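Side-chain contacts in uncharacterized protein (Arthrobacter sp., PDB 3BL4), which is of unknown function but belongs to a STAS-clan family and forms a two-chain assembly whose beta-sheet strands pair across the subunit interface: residues Ala12-Thr15 against Ile21-Leu24; Ala30-Ala35 against Ala71-Pro76; Arg39-Val44 against His53-Asp58; Ser80-Leu85 against Phe97-Asn102. All blocks are in the same frame, centred on the assembly; numbering follows the deposited sequence.

Contact 1: residues Ala12-Thr15 against Ile21-Leu24; sequences AGLT and ILRL
Thr15 and Arg23 form the antiparallel hydrogen-bonded pair where Ala12-Thr15 and Ile21-Leu24 run in nearly opposite directions. Arg23 N gives an almost straight bond to Thr15 O (2.9 Å, 172° at the hydrogen), and Thr15 N returns one to Arg23 O at 3.1 Å. Each acceptor also receives a CA-H contact: Leu14 CA comes to 3.4 Å from Arg23 O and Leu22 CA to 3.5 Å from Thr15 O. Leu14 and Leu24, the adjacent non-hydrogen-bonded pair, bring their CA atoms to 4.6 Å. Beyond them Leu24 CA makes a similar CA-H contact with Gly13 O, while Gly13 makes its backbone bond with Thr25. The backbone N and O of Leu22 and Leu24 point the other way and bond to Pro54, Leu56 and Asp58 of strand 53-58. On the Thr15 face the two side chains lie askew, with Thr15 OG1 3.8 Å from Arg23 CB; the extended Arg23 chain carries NH2 to a salt bridge with Asp19 OD2. The opposite face is apolar, where Leu14 CD1 lies 4.3 Å from Leu24 CB and Leu14 and Leu22 pack on helix 34-48. This is a beta hairpin, 14-16 with 22-25, forming the edge of a mixed sheet.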
loop_
_atom_site.group_PDB
_atom_site.type_symbol
_atom_site.label_atom_id
_atom_site.label_comp_id
_atom_site.label_asym_id
_atom_site.label_seq_id
_atom_site.Cartn_x
_atom_site.Cartn_y
_atom_site.Cartn_z
ATOM N N ALA A 12 -13.562 -17.092 5.041
ATOM C CA ALA A 12 -12.533 -16.068 4.804
ATOM C C ALA A 12 -13.130 -14.658 4.721
ATOM O O ALA A 12 -12.502 -13.749 4.167
ATOM C CB ALA A 12 -11.728 -16.402 3.522
ATOM N N GLY A 13 -14.333 -14.493 5.284
ATOM C CA GLY A 13 -15.136 -13.275 5.126
ATOM C C GLY A 13 -15.344 -12.856 3.672
ATOM O O GLY A 13 -15.362 -11.664 3.372
ATOM N N LEU A 14 -15.491 -13.830 2.772
ATOM C CA LEU A 14 -15.525 -13.556 1.338
ATOM C C LEU A 14 -16.754 -14.200 0.701
ATOM O O LEU A 14 -17.037 -15.366 0.961
ATOM C CB LEU A 14 -14.228 -14.049 0.669
ATOM C CG LEU A 14 -14.073 -13.931 -0.857
ATOM C CD1 LEU A 14 -14.105 -12.481 -1.367
ATOM C CD2 LEU A 14 -12.793 -14.606 -1.283
ATOM N N THR A 15 -17.476 -13.419 -0.110
ATOM C CA THR A 15 -18.625 -13.886 -0.869
ATOM C C THR A 15 -18.659 -13.215 -2.252
ATOM O O THR A 15 -18.246 -12.073 -2.394
ATOM C CB THR A 15 -19.946 -13.583 -0.134
ATOM O OG1 THR A 15 -20.146 -12.174 -0.077
ATOM C CG2 THR A 15 -19.954 -14.143 1.292
ATOM N N ILE A 21 -21.119 -8.724 -7.468
ATOM C CA ILE A 21 -20.148 -7.942 -6.710
ATOM C C ILE A 21 -19.486 -8.836 -5.664
ATOM O O ILE A 21 -20.176 -9.552 -4.960
ATOM C CB ILE A 21 -20.848 -6.713 -6.096
ATOM C CG1 ILE A 21 -21.139 -5.713 -7.218
ATOM C CG2 ILE A 21 -20.005 -6.087 -5.040
ATOM C CD1 ILE A 21 -22.153 -4.669 -6.870
ATOM N N LEU A 22 -18.155 -8.826 -5.608
ATOM C CA LEU A 22 -17.412 -9.483 -4.523
ATOM C C LEU A 22 -17.451 -8.638 -3.263
ATOM O O LEU A 22 -17.324 -7.423 -3.338
ATOM C CB LEU A 22 -15.940 -9.696 -4.893
ATOM C CG LEU A 22 -15.556 -10.671 -6.006
ATOM C CD1 LEU A 22 -14.220 -10.267 -6.632
ATOM C CD2 LEU A 22 -15.499 -12.089 -5.494
ATOM N N ARG A 23 -17.621 -9.286 -2.109
ATOM C CA ARG A 23 -17.540 -8.604 -0.820
ATOM C C ARG A 23 -16.527 -9.303 0.063
ATOM O O ARG A 23 -16.698 -10.477 0.406
ATOM C CB ARG A 23 -18.916 -8.556 -0.149
ATOM C CG ARG A 23 -19.854 -7.705 -0.958
ATOM C CD ARG A 23 -21.263 -7.622 -0.433
ATOM N NE ARG A 23 -22.114 -7.079 -1.496
ATOM C CZ ARG A 23 -23.235 -6.395 -1.306
ATOM N NH1 ARG A 23 -23.675 -6.134 -0.084
ATOM N NH2 ARG A 23 -23.917 -5.950 -2.360
ATOM N N LEU A 24 -15.467 -8.575 0.403
ATOM C CA LEU A 24 -14.416 -9.058 1.300
ATOM C C LEU A 24 -14.454 -8.327 2.647
ATOM O O LEU A 24 -14.399 -7.103 2.708
ATOM C CB LEU A 24 -13.041 -8.872 0.647
ATOM C CG LEU A 24 -11.796 -9.263 1.458
ATOM C CD1 LEU A 24 -11.757 -10.756 1.813
ATOM C CD2 LEU A 24 -10.536 -8.822 0.715
#

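Contact 2: residues Ala30-Ala35 against Ala71-Pro76; sequences AAITAA and AVFGRP
Ile32 and Val72 mark the nearest approach of the backbones, CA to CA 7.5 Å, where the extended lead-in to helix 34-48 passes the C-terminal part of helix 64-73 with no hydrogen bond between them. Ile32 carries its half of the contact through two separate branches. Its CD1 methyl meets the fork of Val72, 3.7 Å from CG2 and 4.2 Å from CG1; chi2, at 116°, is far from staggered and swings CD1 onto that fork. The other branch, Ile32 CG2, sits anti to the backbone N and comes obliquely to the Phe73 ring, 4.1 Å from CE2. Val72 CG2 is shared, since it also lies 3.2 Å above one face of the Phe73 ring, displaced toward its rim. An alanine in place of Ile32 loses both branches, which would probably open a gap beside the Val72 methyls and Phe73 CE2 and CZ. Phe97 of the second subunit packs on Ile32 and meets the Phe73 ring edge-to-face. Thr33 OG1 caps Asp36 N at the start of helix 34-48. With dispersion and exclusion of water alone joining the two segments, fit of shape rather than directional bonding sets this small, partly exposed contact.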
loop_
_atom_site.group_PDB
_atom_site.type_symbol
_atom_site.label_atom_id
_atom_site.label_comp_id
_atom_site.label_asym_id
_atom_site.label_seq_id
_atom_site.Cartn_x
_atom_site.Cartn_y
_atom_site.Cartn_z
ATOM N N ALA A 30 -8.680 -6.027 14.784
ATOM C CA ALA A 30 -7.657 -5.012 15.004
ATOM C C ALA A 30 -6.260 -5.468 14.577
ATOM O O ALA A 30 -5.335 -4.657 14.558
ATOM C CB ALA A 30 -7.649 -4.582 16.452
ATOM N N ALA A 31 -6.101 -6.752 14.244
ATOM C CA ALA A 31 -4.807 -7.271 13.782
ATOM C C ALA A 31 -4.624 -6.948 12.302
ATOM O O ALA A 31 -5.522 -7.214 11.498
ATOM C CB ALA A 31 -4.706 -8.775 14.019
ATOM N N ILE A 32 -3.480 -6.357 11.953
ATOM C CA ILE A 32 -3.166 -6.016 10.567
ATOM C C ILE A 32 -1.801 -6.549 10.185
ATOM O O ILE A 32 -0.799 -6.044 10.666
ATOM C CB ILE A 32 -3.151 -4.484 10.313
ATOM C CG1 ILE A 32 -4.522 -3.863 10.577
ATOM C CG2 ILE A 32 -2.710 -4.196 8.878
ATOM C CD1 ILE A 32 -4.527 -2.872 11.713
ATOM N N THR A 33 -1.751 -7.557 9.317
ATOM C CA THR A 33 -0.476 -8.043 8.808
ATOM C C THR A 33 -0.444 -8.051 7.285
ATOM O O THR A 33 -1.477 -8.132 6.635
ATOM C CB THR A 33 -0.124 -9.466 9.352
ATOM O OG1 THR A 33 -0.850 -10.470 8.628
ATOM C CG2 THR A 33 -0.411 -9.578 10.859
ATOM N N ALA A 34 0.758 -7.969 6.727
ATOM C CA ALA A 34 0.949 -8.035 5.286
ATOM C C ALA A 34 0.491 -9.385 4.742
ATOM O O ALA A 34 -0.171 -9.451 3.706
ATOM C CB ALA A 34 2.416 -7.802 4.948
ATOM N N ALA A 35 0.863 -10.456 5.446
ATOM C CA ALA A 35 0.486 -11.817 5.084
ATOM C C ALA A 35 -1.019 -12.015 4.990
ATOM O O ALA A 35 -1.475 -12.719 4.100
ATOM C CB ALA A 35 1.074 -12.828 6.092
ATOM N N ALA A 71 -3.482 2.000 16.095
ATOM C CA ALA A 71 -2.492 1.327 16.921
ATOM C C ALA A 71 -1.253 0.953 16.124
ATOM O O ALA A 71 -0.146 1.189 16.597
ATOM C CB ALA A 71 -3.100 0.070 17.589
ATOM N N VAL A 72 -1.419 0.378 14.933
ATOM C CA VAL A 72 -0.256 -0.029 14.127
ATOM C C VAL A 72 0.322 1.073 13.222
ATOM O O VAL A 72 1.522 1.047 12.931
ATOM C CB VAL A 72 -0.515 -1.311 13.264
ATOM C CG1 VAL A 72 -1.125 -2.444 14.105
ATOM C CG2 VAL A 72 -1.375 -1.000 12.055
ATOM N N PHE A 73 -0.503 2.027 12.782
ATOM C CA PHE A 73 -0.068 3.030 11.785
ATOM C C PHE A 73 0.117 4.462 12.309
ATOM O O PHE A 73 0.411 5.365 11.528
ATOM C CB PHE A 73 -1.045 3.084 10.600
ATOM C CG PHE A 73 -1.061 1.840 9.745
ATOM C CD1 PHE A 73 0.018 1.512 8.952
ATOM C CD2 PHE A 73 -2.185 1.033 9.693
ATOM C CE1 PHE A 73 -0.009 0.377 8.147
ATOM C CE2 PHE A 73 -2.217 -0.093 8.887
ATOM C CZ PHE A 73 -1.127 -0.416 8.110
ATOM N N GLY A 74 -0.029 4.685 13.610
ATOM C CA GLY A 74 0.177 6.035 14.182
ATOM C C GLY A 74 1.625 6.395 14.499
ATOM O O GLY A 74 1.894 7.435 15.089
ATOM N N ARG A 75 2.559 5.558 14.054
ATOM C CA ARG A 75 3.976 5.674 14.414
ATOM C C ARG A 75 4.627 6.942 13.834
ATOM O O ARG A 75 4.266 7.399 12.746
ATOM C CB ARG A 75 4.751 4.428 13.953
ATOM C CG ARG A 75 3.942 3.107 13.993
ATOM C CD ARG A 75 4.723 1.961 14.607
ATOM N NE ARG A 75 5.827 1.494 13.767
ATOM C CZ ARG A 75 6.909 0.858 14.219
ATOM N NH1 ARG A 75 7.073 0.611 15.520
ATOM N NH2 ARG A 75 7.853 0.476 13.362
ATOM N N PRO A 76 5.609 7.506 14.559
ATOM C CA PRO A 76 6.201 8.777 14.126
ATOM C C PRO A 76 7.024 8.611 12.858
ATOM O O PRO A 76 7.619 7.560 12.636
ATOM C CB PRO A 76 7.110 9.160 15.299
ATOM C CG PRO A 76 7.468 7.848 15.938
ATOM C CD PRO A 76 6.247 6.982 15.783
#

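Contact 3: residues Arg39-Val44 against His53-Asp58; sequences RAMLRV and HPMLVD
Val44 and Met55, the latter a selenomethionine, reach across from helix 34-48 and strand 53-58 and meet tip to tip. The backbones are 9.1 Å apart at the CA atoms of these two residues, and the long Met55 side chain covers about half of that distance, Val44 supplying the rest. Its CG is anti to the backbone N and the Met55 chain stays extended through chi2, carrying the selenium straight off the strand toward the helix; it then bends at chi3 (66°), which turns the terminal methyl CE aside from the line of approach. The selenium itself therefore meets the valine. Val44 CG2 touches Met55 SE at 3.5 Å, a tight fit, and CG1 follows at 4.0 Å, so both methyls of the fork face the one heavy atom. Met41, also selenomethionine and one helical turn earlier, starts out anti to its amide nitrogen but folds at chi2 (69°) and again at chi3. This brings Met41 SE to a looser 4.5 Å from Met55 CE, so the methyl turned aside still finds a neighbour. All three side chains are buried and apolar, and no hydrogen bond links the segments. The contact lies within the beta-alpha-beta unit of strand 22-25, helix 34-48 and strand 53-58; Leu22 of the central strand packs on both Val44 and Met55, while strand 53-58 pairs in parallel with a strand of the second subunit, whose Ile82 touches Met55 and whose Asn102 touches Met41.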
loop_
_atom_site.group_PDB
_atom_site.type_symbol
_atom_site.label_atom_id
_atom_site.label_comp_id
_atom_site.label_asym_id
_atom_site.label_seq_id
_atom_site.Cartn_x
_atom_site.Cartn_y
_atom_site.Cartn_z
ATOM N N ARG A 39 -3.075 -12.956 1.756
ATOM C CA ARG A 39 -3.900 -14.150 1.785
ATOM C C ARG A 39 -5.319 -13.805 1.369
ATOM O O ARG A 39 -5.958 -14.571 0.659
ATOM C CB ARG A 39 -3.901 -14.794 3.170
ATOM C CG ARG A 39 -4.541 -16.201 3.213
ATOM C CD ARG A 39 -3.996 -17.051 4.376
ATOM N NE ARG A 39 -3.962 -16.304 5.650
ATOM C CZ ARG A 39 -2.865 -15.988 6.354
ATOM N NH1 ARG A 39 -1.640 -16.361 5.972
ATOM N NH2 ARG A 39 -2.997 -15.288 7.477
ATOM N N ALA A 40 -5.804 -12.645 1.803
ATOM C CA ALA A 40 -7.147 -12.207 1.448
ATOM C C ALA A 40 -7.307 -12.064 -0.061
ATOM O O ALA A 40 -8.339 -12.439 -0.596
ATOM C CB ALA A 40 -7.504 -10.902 2.157
HETATM N N MSE A 41 -6.291 -11.529 -0.741
HETATM C CA MSE A 41 -6.363 -11.361 -2.192
HETATM C C MSE A 41 -6.236 -12.715 -2.896
HETATM O O MSE A 41 -6.867 -12.929 -3.938
HETATM C CB MSE A 41 -5.298 -10.396 -2.702
HETATM C CG MSE A 41 -5.370 -10.159 -4.217
HETATM SE SE MSE A 41 -6.956 -9.158 -4.733
HETATM C CE MSE A 41 -6.343 -7.484 -4.324
ATOM N N LEU A 42 -5.437 -13.622 -2.328
ATOM C CA LEU A 42 -5.303 -14.976 -2.879
ATOM C C LEU A 42 -6.658 -15.655 -2.916
ATOM O O LEU A 42 -7.014 -16.242 -3.911
ATOM C CB LEU A 42 -4.315 -15.840 -2.076
ATOM C CG LEU A 42 -4.252 -17.316 -2.489
ATOM C CD1 LEU A 42 -3.804 -17.444 -3.932
ATOM C CD2 LEU A 42 -3.322 -18.112 -1.565
ATOM N N ARG A 43 -7.406 -15.547 -1.824
ATOM C CA ARG A 43 -8.737 -16.141 -1.717
ATOM C C ARG A 43 -9.739 -15.510 -2.691
ATOM O O ARG A 43 -10.602 -16.197 -3.216
ATOM C CB ARG A 43 -9.271 -16.033 -0.279
ATOM C CG ARG A 43 -8.420 -16.725 0.802
ATOM C CD ARG A 43 -8.146 -18.220 0.523
ATOM N NE ARG A 43 -9.379 -19.006 0.429
ATOM C CZ ARG A 43 -10.137 -19.396 1.463
ATOM N NH1 ARG A 43 -9.821 -19.102 2.726
ATOM N NH2 ARG A 43 -11.240 -20.091 1.230
ATOM N N VAL A 44 -9.643 -14.204 -2.894
ATOM C CA VAL A 44 -10.464 -13.512 -3.894
ATOM C C VAL A 44 -10.200 -14.077 -5.284
ATOM O O VAL A 44 -11.135 -14.330 -6.053
ATOM C CB VAL A 44 -10.153 -12.009 -3.945
ATOM C CG1 VAL A 44 -10.718 -11.392 -5.232
ATOM C CG2 VAL A 44 -10.677 -11.296 -2.689
ATOM N N HIS A 53 -14.769 -9.413 -11.343
ATOM C CA HIS A 53 -15.925 -8.758 -10.718
ATOM C C HIS A 53 -15.490 -7.553 -9.930
ATOM O O HIS A 53 -14.377 -7.516 -9.426
ATOM C CB HIS A 53 -16.646 -9.690 -9.740
ATOM C CG HIS A 53 -17.021 -11.016 -10.316
ATOM N ND1 HIS A 53 -16.318 -12.172 -10.044
ATOM C CD2 HIS A 53 -18.017 -11.371 -11.155
ATOM C CE1 HIS A 53 -16.873 -13.183 -10.682
ATOM N NE2 HIS A 53 -17.905 -12.724 -11.364
ATOM N N PRO A 54 -16.375 -6.554 -9.798
ATOM C CA PRO A 54 -16.105 -5.475 -8.850
ATOM C C PRO A 54 -16.050 -6.026 -7.439
ATOM O O PRO A 54 -16.745 -6.985 -7.155
ATOM C CB PRO A 54 -17.323 -4.563 -8.998
ATOM C CG PRO A 54 -17.922 -4.904 -10.315
ATOM C CD PRO A 54 -17.639 -6.350 -10.526
HETATM N N MSE A 55 -15.242 -5.427 -6.569
HETATM C CA MSE A 55 -15.141 -5.858 -5.177
HETATM C C MSE A 55 -15.335 -4.701 -4.216
HETATM O O MSE A 55 -14.796 -3.612 -4.417
HETATM C CB MSE A 55 -13.780 -6.457 -4.879
HETATM C CG MSE A 55 -13.629 -6.916 -3.453
HETATM SE SE MSE A 55 -12.207 -8.194 -3.303
HETATM C CE MSE A 55 -10.837 -7.118 -3.728
ATOM N N LEU A 56 -16.113 -4.964 -3.172
ATOM C CA LEU A 56 -16.182 -4.100 -2.007
ATOM C C LEU A 56 -15.312 -4.739 -0.920
ATOM O O LEU A 56 -15.503 -5.913 -0.593
ATOM C CB LEU A 56 -17.642 -3.976 -1.548
ATOM C CG LEU A 56 -17.922 -3.169 -0.277
ATOM C CD1 LEU A 56 -18.027 -1.712 -0.603
ATOM C CD2 LEU A 56 -19.197 -3.651 0.392
ATOM N N VAL A 57 -14.336 -3.991 -0.398
ATOM C CA VAL A 57 -13.580 -4.420 0.788
ATOM C C VAL A 57 -14.183 -3.704 1.982
ATOM O O VAL A 57 -14.024 -2.496 2.147
ATOM C CB VAL A 57 -12.053 -4.170 0.678
ATOM C CG1 VAL A 57 -11.301 -4.742 1.883
ATOM C CG2 VAL A 57 -11.491 -4.806 -0.594
ATOM N N ASP A 58 -14.928 -4.460 2.783
ATOM C CA ASP A 58 -15.617 -3.918 3.935
ATOM C C ASP A 58 -14.632 -3.898 5.101
ATOM O O ASP A 58 -14.352 -4.937 5.711
ATOM C CB ASP A 58 -16.846 -4.783 4.256
ATOM C CG ASP A 58 -17.813 -4.124 5.221
ATOM O OD1 ASP A 58 -17.531 -3.030 5.769
ATOM O OD2 ASP A 58 -18.879 -4.729 5.436
#

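Contact 4: residues Ser80-Leu85 against Phe97-Asn102; sequences SRIALL and FFLGIN
Leu84 and Leu99 head the apolar contacts between strand 82-85 and helix 97-102; the axes of these short segments pass 11.1 Å apart with directions inclined at 145°. The two leucines cross obliquely, Leu84 CD1 lying 3.9 Å from Leu99 CD1. The second methyl, Leu84 CD2, occupies the angle between two helix residues: it is 4.1 Å from Leu99 CG and 3.9 Å from Phe98 CD2. A chi2 of 94°, away from the staggered positions, rotates the Leu84 fork so that both methyls meet the helix. Ile82 adds a lighter touch, its CD1 4.5 Å from Leu99 CD2. The aromatic part belongs to Phe98, whose ring takes Leu84 CD2 obliquely. Over the centre of one of its faces, 3.7 Å above the plane, stands Asn102 ND2, and Trp26 of the second subunit meets the same ring. Among polar groups, Asn102 ND2 makes a weak, bent bond to Phe98 O (3.2 Å, 131° at the hydrogen) and a hydrogen bond to Ala37 O of the second subunit, while covering the ring. Within the chain, the backbones of Ile82 and Leu84 bond to Pro107, Lys109 and Phe111. The strand-helix seam thus depends on close fit of methyls and ring, whereas the direction-dependent bonds of Asn102 go to its own helix and to the subunit interface.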
loop_
_atom_site.group_PDB
_atom_site.type_symbol
_atom_site.label_atom_id
_atom_site.label_comp_id
_atom_site.label_asym_id
_atom_site.label_seq_id
_atom_site.Cartn_x
_atom_site.Cartn_y
_atom_site.Cartn_z
ATOM N N SER A 80 9.970 14.888 6.413
ATOM C CA SER A 80 9.039 16.017 6.243
ATOM C C SER A 80 8.313 15.978 4.895
ATOM O O SER A 80 7.220 16.539 4.750
ATOM C CB SER A 80 9.787 17.346 6.382
ATOM O OG SER A 80 10.831 17.418 5.422
ATOM N N ARG A 81 8.941 15.354 3.903
ATOM C CA ARG A 81 8.299 15.025 2.633
ATOM C C ARG A 81 9.104 13.908 2.006
ATOM O O ARG A 81 10.276 13.747 2.341
ATOM C CB ARG A 81 8.209 16.244 1.710
ATOM C CG ARG A 81 9.500 16.976 1.480
ATOM C CD ARG A 81 9.287 18.469 1.153
ATOM N NE ARG A 81 8.773 18.708 -0.205
ATOM C CZ ARG A 81 7.552 19.144 -0.514
ATOM N NH1 ARG A 81 6.652 19.394 0.427
ATOM N NH2 ARG A 81 7.226 19.348 -1.788
ATOM N N ILE A 82 8.500 13.105 1.136
ATOM C CA ILE A 82 9.225 11.940 0.588
ATOM C C ILE A 82 9.128 11.870 -0.929
ATOM O O ILE A 82 8.048 11.846 -1.455
ATOM C CB ILE A 82 8.727 10.610 1.172
ATOM C CG1 ILE A 82 8.748 10.640 2.708
ATOM C CG2 ILE A 82 9.565 9.460 0.637
ATOM C CD1 ILE A 82 8.398 9.308 3.361
ATOM N N ALA A 83 10.268 11.880 -1.620
ATOM C CA ALA A 83 10.307 11.683 -3.061
ATOM C C ALA A 83 10.780 10.267 -3.257
ATOM O O ALA A 83 11.829 9.898 -2.744
ATOM C CB ALA A 83 11.275 12.654 -3.733
ATOM N N LEU A 84 10.016 9.464 -3.985
ATOM C CA LEU A 84 10.423 8.109 -4.242
ATOM C C LEU A 84 10.851 8.045 -5.692
ATOM O O LEU A 84 10.063 8.333 -6.581
ATOM C CB LEU A 84 9.292 7.131 -3.917
ATOM C CG LEU A 84 8.829 7.266 -2.457
ATOM C CD1 LEU A 84 7.647 8.215 -2.355
ATOM C CD2 LEU A 84 8.502 5.940 -1.811
ATOM N N LEU A 85 12.114 7.689 -5.916
ATOM C CA LEU A 85 12.716 7.771 -7.235
ATOM C C LEU A 85 12.870 6.396 -7.839
ATOM O O LEU A 85 13.579 5.554 -7.286
ATOM C CB LEU A 85 14.078 8.429 -7.112
ATOM C CG LEU A 85 15.008 8.490 -8.335
ATOM C CD1 LEU A 85 14.375 9.366 -9.404
ATOM C CD2 LEU A 85 16.389 8.993 -7.911
ATOM N N PHE A 97 4.070 0.204 -2.258
ATOM C CA PHE A 97 4.377 -0.764 -1.214
ATOM C C PHE A 97 4.956 -0.058 0.015
ATOM O O PHE A 97 4.391 -0.131 1.107
ATOM C CB PHE A 97 5.367 -1.802 -1.739
ATOM C CG PHE A 97 5.586 -2.940 -0.810
ATOM C CD1 PHE A 97 4.695 -3.998 -0.776
ATOM C CD2 PHE A 97 6.688 -2.968 0.022
ATOM C CE1 PHE A 97 4.900 -5.061 0.100
ATOM C CE2 PHE A 97 6.893 -4.019 0.900
ATOM C CZ PHE A 97 5.999 -5.060 0.938
ATOM N N PHE A 98 6.060 0.660 -0.181
ATOM C CA PHE A 98 6.770 1.348 0.899
ATOM C C PHE A 98 5.824 2.266 1.708
ATOM O O PHE A 98 5.798 2.225 2.932
ATOM C CB PHE A 98 7.927 2.164 0.283
ATOM C CG PHE A 98 8.831 2.836 1.301
ATOM C CD1 PHE A 98 9.924 2.162 1.819
ATOM C CD2 PHE A 98 8.598 4.151 1.705
ATOM C CE1 PHE A 98 10.740 2.768 2.751
ATOM C CE2 PHE A 98 9.401 4.756 2.630
ATOM C CZ PHE A 98 10.484 4.071 3.157
ATOM N N LEU A 99 5.053 3.072 0.993
ATOM C CA LEU A 99 4.160 4.045 1.585
ATOM C C LEU A 99 2.940 3.397 2.202
ATOM O O LEU A 99 2.348 3.946 3.139
ATOM C CB LEU A 99 3.713 5.062 0.529
ATOM C CG LEU A 99 4.784 6.003 -0.061
ATOM C CD1 LEU A 99 4.145 6.951 -1.091
ATOM C CD2 LEU A 99 5.471 6.815 1.024
ATOM N N GLY A 100 2.533 2.264 1.636
ATOM C CA GLY A 100 1.473 1.455 2.195
ATOM C C GLY A 100 1.870 0.906 3.551
ATOM O O GLY A 100 1.083 0.955 4.499
ATOM N N ILE A 101 3.096 0.394 3.641
ATOM C CA ILE A 101 3.626 -0.143 4.903
ATOM C C ILE A 101 3.803 0.952 5.953
ATOM O O ILE A 101 3.403 0.792 7.089
ATOM C CB ILE A 101 4.996 -0.845 4.723
ATOM C CG1 ILE A 101 4.908 -2.004 3.720
ATOM C CG2 ILE A 101 5.496 -1.351 6.053
ATOM C CD1 ILE A 101 3.748 -2.892 3.920
ATOM N N ASN A 102 4.378 2.074 5.549
ATOM C CA ASN A 102 4.833 3.085 6.495
ATOM C C ASN A 102 3.875 4.234 6.819
ATOM O O ASN A 102 4.077 4.954 7.794
ATOM C CB ASN A 102 6.207 3.584 6.040
ATOM C CG ASN A 102 7.298 2.557 6.320
ATOM O OD1 ASN A 102 7.494 2.159 7.471
ATOM N ND2 ASN A 102 7.976 2.094 5.275
#

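How the contacts relate
Contacts 1 and 3 lie 6 Å apart between centres and share one sheet: Leu24 O and Asp58 N, 2.7 Å apart, are a probable hydrogen bond linking them. Contact 2 adjoins contact 3 in sequence through helix 34-48, yet their centres are 20 Å apart. It touches contact 4 instead, Phe73 CE1 packing 3.6 Å from Ile101 O. Contacts 1 and 4, with centres about 30 Å apart, lie on opposite sides of the chain's centre. Strands 53-58 and 82-85 each pair in parallel with a strand of the second subunit, consistent with an exchange of halves between chains. No active site can be assigned; an ethanediol, probably from crystallisation, lies about 4 Å from the Leu99 side chain.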